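Local atomic coordinates of FERM, RhoGEF and pleckstrin domain protein 2 (PDB entry 6D21), a protein that probably acts as a guanine nucleotide exchange factor activating RAC1 in semaphorin and integrin signalling, and is represented here by its FERM domain, a membrane-targeting module. Residues E16-L20 against D32-R36; L4-Q9 against P72-R78. All coordinates share one frame; numbering follows the deposited sequence.

Interaction 1: E16-L20 against D32-R36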
ATOM      1  N   GLU A  16      18.049  -0.937   7.138  1.00 45.55           N
ATOM      2  CA  GLU A  16      18.747  -0.531   8.348  1.00 49.55           C
ATOM      3  C   GLU A  16      18.473  -1.494   9.500  1.00 49.39           C
ATOM      4  O   GLU A  16      17.484  -2.232   9.486  1.00 33.20           O
ATOM      5  CB  GLU A  16      18.343   0.881   8.751  1.00 53.80           C
ATOM      6  CG  GLU A  16      18.773   1.939   7.759  1.00 62.33           C
ATOM      7  CD  GLU A  16      19.362   3.150   8.437  1.00 69.08           C
ATOM      8  OE1 GLU A  16      19.757   4.100   7.727  1.00 76.70           O
ATOM      9  OE2 GLU A  16      19.431   3.149   9.685  1.00 67.22           O
ATOM     10  N   PHE A  17      19.355  -1.472  10.498  1.00 49.83           N
ATOM     11  CA  PHE A  17      19.229  -2.346  11.658  1.00 45.53           C
ATOM     12  C   PHE A  17      18.887  -1.574  12.922  1.00 48.02           C
ATOM     13  O   PHE A  17      19.409  -0.489  13.170  1.00 46.38           O
ATOM     14  CB  PHE A  17      20.511  -3.160  11.855  1.00 46.76           C
ATOM     15  CG  PHE A  17      20.651  -4.267  10.868  1.00 56.55           C
ATOM     16  CD1 PHE A  17      21.078  -4.008   9.572  1.00 69.59           C
ATOM     17  CD2 PHE A  17      20.300  -5.560  11.210  1.00 58.85           C
ATOM     18  CE1 PHE A  17      21.187  -5.028   8.646  1.00 66.17           C
ATOM     19  CE2 PHE A  17      20.405  -6.576  10.294  1.00 63.34           C
ATOM     20  CZ  PHE A  17      20.850  -6.312   9.006  1.00 65.31           C
ATOM     21  N   TYR A  18      17.979  -2.149  13.702  1.00 35.59           N
ATOM     22  CA  TYR A  18      17.444  -1.512  14.890  1.00 35.96           C
ATOM     23  C   TYR A  18      17.668  -2.371  16.102  1.00 38.42           C
ATOM     24  O   TYR A  18      17.283  -3.538  16.116  1.00 44.51           O
ATOM     25  CB  TYR A  18      15.950  -1.240  14.715  1.00 35.99           C
ATOM     26  CG  TYR A  18      15.684  -0.258  13.621  1.00 34.99           C
ATOM     27  CD1 TYR A  18      15.633  -0.668  12.299  1.00 30.64           C
ATOM     28  CD2 TYR A  18      15.507   1.092  13.906  1.00 32.01           C
ATOM     29  CE1 TYR A  18      15.409   0.231  11.294  1.00 29.13           C
ATOM     30  CE2 TYR A  18      15.288   1.997  12.917  1.00 30.21           C
ATOM     31  CZ  TYR A  18      15.231   1.564  11.609  1.00 32.13           C
ATOM     32  OH  TYR A  18      14.998   2.465  10.608  1.00 33.06           O
ATOM     33  N   GLU A  19      18.285  -1.792  17.128  1.00 43.26           N
ATOM     34  CA  GLU A  19      18.490  -2.511  18.370  1.00 46.98           C
ATOM     35  C   GLU A  19      17.405  -2.155  19.375  1.00 50.40           C
ATOM     36  O   GLU A  19      17.183  -0.986  19.684  1.00 57.72           O
ATOM     37  CB  GLU A  19      19.884  -2.222  18.923  1.00 60.61           C
ATOM     38  CG  GLU A  19      20.955  -2.279  17.842  1.00 69.79           C
ATOM     39  CD  GLU A  19      22.219  -2.951  18.306  1.00 82.03           C
ATOM     40  OE1 GLU A  19      23.224  -2.249  18.561  1.00 88.62           O
ATOM     41  OE2 GLU A  19      22.202  -4.192  18.405  1.00 93.93           O
ATOM     42  N   LEU A  20      16.718  -3.187  19.854  1.00 46.73           N
ATOM     43  CA  LEU A  20      15.570  -3.042  20.738  1.00 48.40           C
ATOM     44  C   LEU A  20      15.635  -4.080  21.829  1.00 49.46           C
ATOM     45  O   LEU A  20      16.214  -5.144  21.634  1.00 62.10           O
ATOM     46  CB  LEU A  20      14.255  -3.202  19.974  1.00 47.96           C
ATOM     47  CG  LEU A  20      13.711  -2.051  19.141  1.00 59.02           C
ATOM     48  CD1 LEU A  20      14.325  -2.067  17.762  1.00 71.16           C
ATOM     49  CD2 LEU A  20      12.193  -2.139  19.054  1.00 47.50           C
ATOM     50  N   ASP A  32      10.986   3.983  16.529  1.00 32.06           N
ATOM     51  CA  ASP A  32      12.408   4.041  16.226  1.00 31.00           C
ATOM     52  C   ASP A  32      12.660   4.177  14.722  1.00 33.72           C
ATOM     53  O   ASP A  32      13.580   4.885  14.308  1.00 35.14           O
ATOM     54  CB  ASP A  32      13.129   2.805  16.774  1.00 32.39           C
ATOM     55  CG  ASP A  32      13.250   2.823  18.286  1.00 51.77           C
ATOM     56  OD1 ASP A  32      12.948   3.874  18.903  1.00 48.51           O
ATOM     57  OD2 ASP A  32      13.653   1.790  18.863  1.00 50.50           O
ATOM     58  N   VAL A  33      11.852   3.504  13.905  1.00 27.81           N
ATOM     59  CA  VAL A  33      11.988   3.630  12.454  1.00 26.41           C
ATOM     60  C   VAL A  33      11.631   5.055  12.019  1.00 25.78           C
ATOM     61  O   VAL A  33      12.381   5.689  11.265  1.00 30.52           O
ATOM     62  CB  VAL A  33      11.097   2.607  11.677  1.00 32.34           C
ATOM     63  CG1 VAL A  33      11.035   2.961  10.195  1.00 27.57           C
ATOM     64  CG2 VAL A  33      11.614   1.160  11.867  1.00 30.02           C
ATOM     65  N   PHE A  34      10.485   5.547  12.474  1.00 25.40           N
ATOM     66  CA  PHE A  34      10.065   6.924  12.173  1.00 29.12           C
ATOM     67  C   PHE A  34      11.139   7.954  12.612  1.00 31.50           C
ATOM     68  O   PHE A  34      11.427   8.912  11.891  1.00 30.51           O
ATOM     69  CB  PHE A  34       8.706   7.244  12.840  1.00 24.99           C
ATOM     70  CG  PHE A  34       7.566   6.353  12.376  1.00 28.62           C
ATOM     71  CD1 PHE A  34       7.588   5.769  11.113  1.00 28.56           C
ATOM     72  CD2 PHE A  34       6.486   6.089  13.208  1.00 26.18           C
ATOM     73  CE1 PHE A  34       6.541   4.932  10.678  1.00 23.55           C
ATOM     74  CE2 PHE A  34       5.442   5.265  12.785  1.00 25.63           C
ATOM     75  CZ  PHE A  34       5.468   4.680  11.526  1.00 23.23           C
ATOM     76  N   ARG A  35      11.750   7.750  13.774  1.00 30.12           N
ATOM     77  CA  ARG A  35      12.815   8.654  14.219  1.00 33.25           C
ATOM     78  C   ARG A  35      14.070   8.542  13.357  1.00 39.41           C
ATOM     79  O   ARG A  35      14.675   9.545  12.986  1.00 36.44           O
ATOM     80  CB  ARG A  35      13.181   8.393  15.673  1.00 31.93           C
ATOM     81  CG  ARG A  35      14.320   9.284  16.192  1.00 47.09           C
ATOM     82  CD  ARG A  35      14.662   8.964  17.642  1.00 51.18           C
ATOM     83  NE  ARG A  35      13.436   8.671  18.380  1.00 51.93           N
ATOM     84  CZ  ARG A  35      13.131   7.486  18.893  1.00 55.29           C
ATOM     85  NH1 ARG A  35      11.979   7.322  19.527  1.00 48.74           N
ATOM     86  NH2 ARG A  35      13.978   6.471  18.775  1.00 58.01           N
ATOM     87  N   ARG A  36      14.461   7.317  13.039  1.00 44.58           N
ATOM     88  CA  ARG A  36      15.671   7.094  12.259  1.00 41.17           C
ATOM     89  C   ARG A  36      15.597   7.841  10.918  1.00 40.35           C
ATOM     90  O   ARG A  36      16.541   8.534  10.541  1.00 37.58           O
ATOM     91  CB  ARG A  36      15.894   5.588  12.053  1.00 37.29           C
ATOM     92  CG  ARG A  36      17.138   5.188  11.238  1.00 40.63           C
ATOM     93  CD  ARG A  36      18.419   5.267  12.037  1.00 38.20           C
ATOM     94  NE  ARG A  36      18.317   4.606  13.342  1.00 49.89           N
ATOM     95  CZ  ARG A  36      18.603   3.326  13.574  1.00 52.61           C
ATOM     96  NH1 ARG A  36      19.009   2.531  12.586  1.00 48.91           N
ATOM     97  NH2 ARG A  36      18.476   2.836  14.799  1.00 42.97           N
TER
HETATM   98  O   HOH W   1      19.552   0.702  16.761  1.00 41.41           O

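Interaction 2: L4-Q9 against P72-R78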
ATOM      1  N   LEU A   4      17.305  -7.230  21.156  1.00 52.68           N
ATOM      2  CA  LEU A   4      17.079  -7.741  19.805  1.00 62.46           C
ATOM      3  C   LEU A   4      17.659  -6.830  18.739  1.00 56.12           C
ATOM      4  O   LEU A   4      17.769  -5.622  18.932  1.00 56.43           O
ATOM      5  CB  LEU A   4      15.584  -7.927  19.525  1.00 62.04           C
ATOM      6  CG  LEU A   4      14.796  -8.940  20.350  1.00 67.02           C
ATOM      7  CD1 LEU A   4      13.402  -9.075  19.770  1.00 64.73           C
ATOM      8  CD2 LEU A   4      15.509 -10.283  20.394  1.00 75.28           C
ATOM      9  N   GLN A   5      18.012  -7.424  17.606  1.00 46.64           N
ATOM     10  CA  GLN A   5      18.445  -6.663  16.452  1.00 51.77           C
ATOM     11  C   GLN A   5      17.523  -6.960  15.282  1.00 49.17           C
ATOM     12  O   GLN A   5      17.464  -8.081  14.778  1.00 46.85           O
ATOM     13  CB  GLN A   5      19.893  -6.981  16.098  1.00 55.75           C
ATOM     14  CG  GLN A   5      20.427  -6.123  14.974  1.00 66.83           C
ATOM     15  CD  GLN A   5      21.932  -6.142  14.906  1.00 76.77           C
ATOM     16  OE1 GLN A   5      22.559  -7.196  15.023  1.00 87.90           O
ATOM     17  NE2 GLN A   5      22.526  -4.969  14.737  1.00 80.15           N
ATOM     18  N   ILE A   6      16.793  -5.940  14.857  1.00 42.11           N
ATOM     19  CA  ILE A   6      15.764  -6.130  13.855  1.00 40.41           C
ATOM     20  C   ILE A   6      16.118  -5.343  12.595  1.00 39.30           C
ATOM     21  O   ILE A   6      16.590  -4.206  12.649  1.00 37.62           O
ATOM     22  CB  ILE A   6      14.378  -5.740  14.428  1.00 44.52           C
ATOM     23  CG1 ILE A   6      13.960  -6.764  15.496  1.00 50.18           C
ATOM     24  CG2 ILE A   6      13.328  -5.664  13.351  1.00 32.24           C
ATOM     25  CD1 ILE A   6      12.516  -6.666  15.931  1.00 49.23           C
ATOM     26  N   ARG A   7      15.924  -6.000  11.464  1.00 34.48           N
ATOM     27  CA  ARG A   7      16.274  -5.476  10.163  1.00 32.11           C
ATOM     28  C   ARG A   7      15.020  -4.931   9.484  1.00 31.71           C
ATOM     29  O   ARG A   7      14.029  -5.653   9.303  1.00 29.09           O
ATOM     30  CB  ARG A   7      16.903  -6.576   9.313  1.00 33.04           C
ATOM     31  CG  ARG A   7      17.314  -6.169   7.914  1.00 50.92           C
ATOM     32  CD  ARG A   7      17.174  -7.343   6.943  1.00 55.83           C
ATOM     33  NE  ARG A   7      17.817  -8.576   7.397  1.00 61.24           N
ATOM     34  CZ  ARG A   7      18.961  -9.050   6.917  1.00 62.70           C
ATOM     35  NH1 ARG A   7      19.621  -8.399   5.966  1.00 63.06           N
ATOM     36  NH2 ARG A   7      19.442 -10.186   7.390  1.00 58.88           N
ATOM     37  N   VAL A   8      15.053  -3.660   9.114  1.00 28.61           N
ATOM     38  CA  VAL A   8      13.884  -3.073   8.470  1.00 27.44           C
ATOM     39  C   VAL A   8      14.248  -2.459   7.128  1.00 28.22           C
ATOM     40  O   VAL A   8      15.139  -1.613   7.031  1.00 37.53           O
ATOM     41  CB  VAL A   8      13.230  -2.001   9.342  1.00 32.99           C
ATOM     42  CG1 VAL A   8      12.108  -1.314   8.567  1.00 25.28           C
ATOM     43  CG2 VAL A   8      12.710  -2.622  10.635  1.00 28.28           C
ATOM     44  N   GLN A   9      13.550  -2.893   6.094  1.00 26.61           N
ATOM     45  CA  GLN A   9      13.736  -2.335   4.768  1.00 29.57           C
ATOM     46  C   GLN A   9      12.889  -1.086   4.567  1.00 28.51           C
ATOM     47  O   GLN A   9      11.675  -1.118   4.784  1.00 23.40           O
ATOM     48  CB  GLN A   9      13.375  -3.376   3.713  1.00 28.52           C
ATOM     49  CG  GLN A   9      13.414  -2.836   2.303  1.00 39.93           C
ATOM     50  CD  GLN A   9      13.300  -3.937   1.276  1.00 55.28           C
ATOM     51  OE1 GLN A   9      14.224  -4.741   1.099  1.00 56.09           O
ATOM     52  NE2 GLN A   9      12.152  -4.001   0.608  1.00 49.59           N
ATOM     53  N   PRO A  72      12.832 -13.151  15.121  1.00 43.35           N
ATOM     54  CA  PRO A  72      12.804 -11.710  14.824  1.00 42.70           C
ATOM     55  C   PRO A  72      14.114 -11.228  14.202  1.00 39.71           C
ATOM     56  O   PRO A  72      14.081 -10.344  13.358  1.00 41.69           O
ATOM     57  CB  PRO A  72      12.566 -11.067  16.195  1.00 51.34           C
ATOM     58  CG  PRO A  72      11.927 -12.147  17.019  1.00 55.67           C
ATOM     59  CD  PRO A  72      12.561 -13.429  16.543  1.00 50.70           C
ATOM     60  N   MET A  73      15.226 -11.849  14.589  1.00 42.15           N
ATOM     61  CA  MET A  73      16.551 -11.508  14.081  1.00 61.11           C
ATOM     62  C   MET A  73      16.746 -11.907  12.620  1.00 56.25           C
ATOM     63  O   MET A  73      17.533 -11.289  11.912  1.00 58.47           O
ATOM     64  CB  MET A  73      17.636 -12.177  14.933  1.00 68.94           C
ATOM     65  CG  MET A  73      17.349 -12.183  16.430  1.00 79.56           C
ATOM     66  SD  MET A  73      17.667 -10.612  17.256  1.00124.24           S
ATOM     67  CE  MET A  73      19.438 -10.682  17.521  1.00 49.73           C
ATOM     68  N   ASN A  74      16.048 -12.949  12.176  1.00 41.89           N
ATOM     69  CA  ASN A  74      16.141 -13.391  10.784  1.00 41.25           C
ATOM     70  C   ASN A  74      14.972 -12.953   9.892  1.00 38.51           C
ATOM     71  O   ASN A  74      14.920 -13.292   8.711  1.00 59.44           O
ATOM     72  CB  ASN A  74      16.265 -14.910  10.731  1.00 52.86           C
ATOM     73  CG  ASN A  74      17.540 -15.401  11.376  1.00 59.70           C
ATOM     74  OD1 ASN A  74      18.530 -14.673  11.428  1.00 52.70           O
ATOM     75  ND2 ASN A  74      17.525 -16.634  11.873  1.00 67.13           N
ATOM     76  N   THR A  75      14.053 -12.181  10.446  1.00 41.40           N
ATOM     77  CA  THR A  75      12.855 -11.789   9.707  1.00 34.66           C
ATOM     78  C   THR A  75      12.994 -10.415   9.054  1.00 36.72           C
ATOM     79  O   THR A  75      13.487  -9.466   9.659  1.00 35.12           O
ATOM     80  CB  THR A  75      11.631 -11.793  10.638  1.00 41.17           C
ATOM     81  OG1 THR A  75      11.528 -13.080  11.261  1.00 50.81           O
ATOM     82  CG2 THR A  75      10.354 -11.497   9.864  1.00 32.36           C
ATOM     83  N   LEU A  76      12.551 -10.315   7.810  1.00 35.56           N
ATOM     84  CA  LEU A  76      12.562  -9.046   7.113  1.00 34.26           C
ATOM     85  C   LEU A  76      11.293  -8.267   7.431  1.00 30.38           C
ATOM     86  O   LEU A  76      10.179  -8.797   7.294  1.00 27.59           O
ATOM     87  CB  LEU A  76      12.692  -9.246   5.601  1.00 43.69           C
ATOM     88  CG  LEU A  76      12.787  -7.944   4.794  1.00 50.14           C
ATOM     89  CD1 LEU A  76      13.956  -7.087   5.274  1.00 40.53           C
ATOM     90  CD2 LEU A  76      12.901  -8.248   3.309  1.00 57.21           C
ATOM     91  N   PHE A  77      11.483  -7.033   7.892  1.00 26.83           N
ATOM     92  CA  PHE A  77      10.392  -6.057   8.040  1.00 25.34           C
ATOM     93  C   PHE A  77      10.554  -5.005   6.980  1.00 23.86           C
ATOM     94  O   PHE A  77      11.675  -4.754   6.519  1.00 24.26           O
ATOM     95  CB  PHE A  77      10.403  -5.369   9.411  1.00 28.58           C
ATOM     96  CG  PHE A  77      10.191  -6.296  10.567  1.00 35.18           C
ATOM     97  CD1 PHE A  77      11.185  -7.190  10.952  1.00 38.19           C
ATOM     98  CD2 PHE A  77       9.015  -6.254  11.291  1.00 33.04           C
ATOM     99  CE1 PHE A  77      11.001  -8.045  12.023  1.00 34.15           C
ATOM    100  CE2 PHE A  77       8.828  -7.096  12.366  1.00 30.87           C
ATOM    101  CZ  PHE A  77       9.821  -7.995  12.733  1.00 32.58           C
ATOM    102  N   ARG A  78       9.453  -4.359   6.603  1.00 22.40           N
ATOM    103  CA  ARG A  78       9.557  -3.264   5.663  1.00 21.34           C
ATOM    104  C   ARG A  78       8.533  -2.165   5.979  1.00 23.44           C
ATOM    105  O   ARG A  78       7.427  -2.426   6.473  1.00 22.16           O
ATOM    106  CB  ARG A  78       9.369  -3.738   4.222  1.00 21.03           C
ATOM    107  CG  ARG A  78       7.940  -4.085   3.869  1.00 20.21           C
ATOM    108  CD  ARG A  78       7.840  -4.603   2.411  1.00 23.62           C
ATOM    109  NE  ARG A  78       6.451  -4.917   2.094  1.00 29.14           N
ATOM    110  CZ  ARG A  78       6.046  -5.454   0.953  1.00 28.15           C
ATOM    111  NH1 ARG A  78       4.757  -5.693   0.766  1.00 25.90           N
ATOM    112  NH2 ARG A  78       6.924  -5.726   0.002  1.00 21.22           N
TER
HETATM  113  O   HOH W   2      14.929  -8.847  11.587  1.00 34.56           O

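Interaction 1: E16-L20 against D32-R36
Arg36 lays its guanidinium flat over one face of the Tyr18 ring, the two planes only 17° apart and the centres separated by 4.2 Å. CE2 of Tyr18 lies over the middle of the guanidinium, whereas NH1 of Arg36 sits toward the rim of the ring. That same NH1 makes two hydrogen bonds. One, part of a salt bridge, runs from Arg36 NH1 to Glu16 OE2 over 3.0 Å, exactly in the guanidinium plane. The other is nearly straight and joins Arg36 NH1 to the backbone Phe17 O at 3.1 Å, reaching that oxygen from above its carbonyl plane. Together the two bonds fix the rotation of the group while the ring covers one of its faces; a water accepts from Glu19 N and, weakly, from Arg36 NH2.

The opposite face of Tyr18 receives a methyl group: Val33 CG2 stands 4.0 Å from the ring centroid in a CH-pi contact. At the ring edge, Tyr18 CE2 is 3.6 Å from Asp32 O, the carbonyl that accepts the helical bond from Arg36 N. Arg36 leaves the helix with CG opposite the backbone N (chi1 180°), then bends at chi2 and chi3 so that the chain folds back across the ring. Asp32 divides its carboxylate: OD1 is salt-bridged to Arg35 NH2 at 2.8 Å, and OD2 lies against Leu20 CG.

Farther out, Leu29 of the same helix also packs on Tyr18 and Leu20, and Val33 reaches Leu47 of strand 45-50. Helix 26-36 thus packs over one side of the mixed sheet, here against strand 15-21, one of its two outermost strands; a helix laid on the sheet after its first two strands is the arrangement of the ubiquitin-like (beta-grasp) lobe of the FERM domain.

Interaction 2: L4-Q9 against P72-R78
Phe77 packs against Ile6 and Val8 while its backbone bonds to Arg7 and Gln9, which flank Val8 in strand 4-9. Its CB lies 3.8 Å from Val8 CG2; with CG anti to the carbonyl carbon (chi1 -63°), the ring then extends toward Ile6, whose CG2 meets CD1 at 3.6 Å and, just beyond, CE1 of Phe77. Arg7 O lies at the ring edge and accepts Phe77 N at 3.2 Å; Gln9 N returns a nearly straight bond to Phe77 O at 2.7 Å. Cutting the ring back to an alanine would probably leave Ile6 CG2 without its aromatic partner and open a gap beside Leu29 of helix 26-36.

Where the ladder stops, water 2 bridges Arg7 N to Pro72 O and Thr75 O. Beyond it, Met73 bends at chi2 and chi3 to bring SD 3.2 Å from Gln5 N, a weak hydrogen bond, and 3.8 Å from Leu4 CD2. On the other face of the sheet, Leu76 CD1 touches Arg7 CD, and Arg78 is salt-bridged to Glu48. This parallel pairing of the first and last strands is characteristic of the ubiquitin-like fold of the FERM N-terminal lobe.

From the N terminus, strand 3-9 runs first and turns back into strand 15-21, its antiparallel neighbour. The chain then crosses to helix 26-36, and interaction 1 closes this short loop by pressing the helix against the strand just left. Strands 45-50 and 56-58 follow before the chain returns to residues 72-78, where interaction 2 closes a much longer loop on strand 3-9, with interaction 1 nested inside it. The two contacts lie about 10 Å apart between centres and meet directly: Tyr18 N lies 2.7 Å from Ile6 O, and Tyr18 CE1 packs on Val8 CB. Together they tie helix, edge strand and central strands of one lobe.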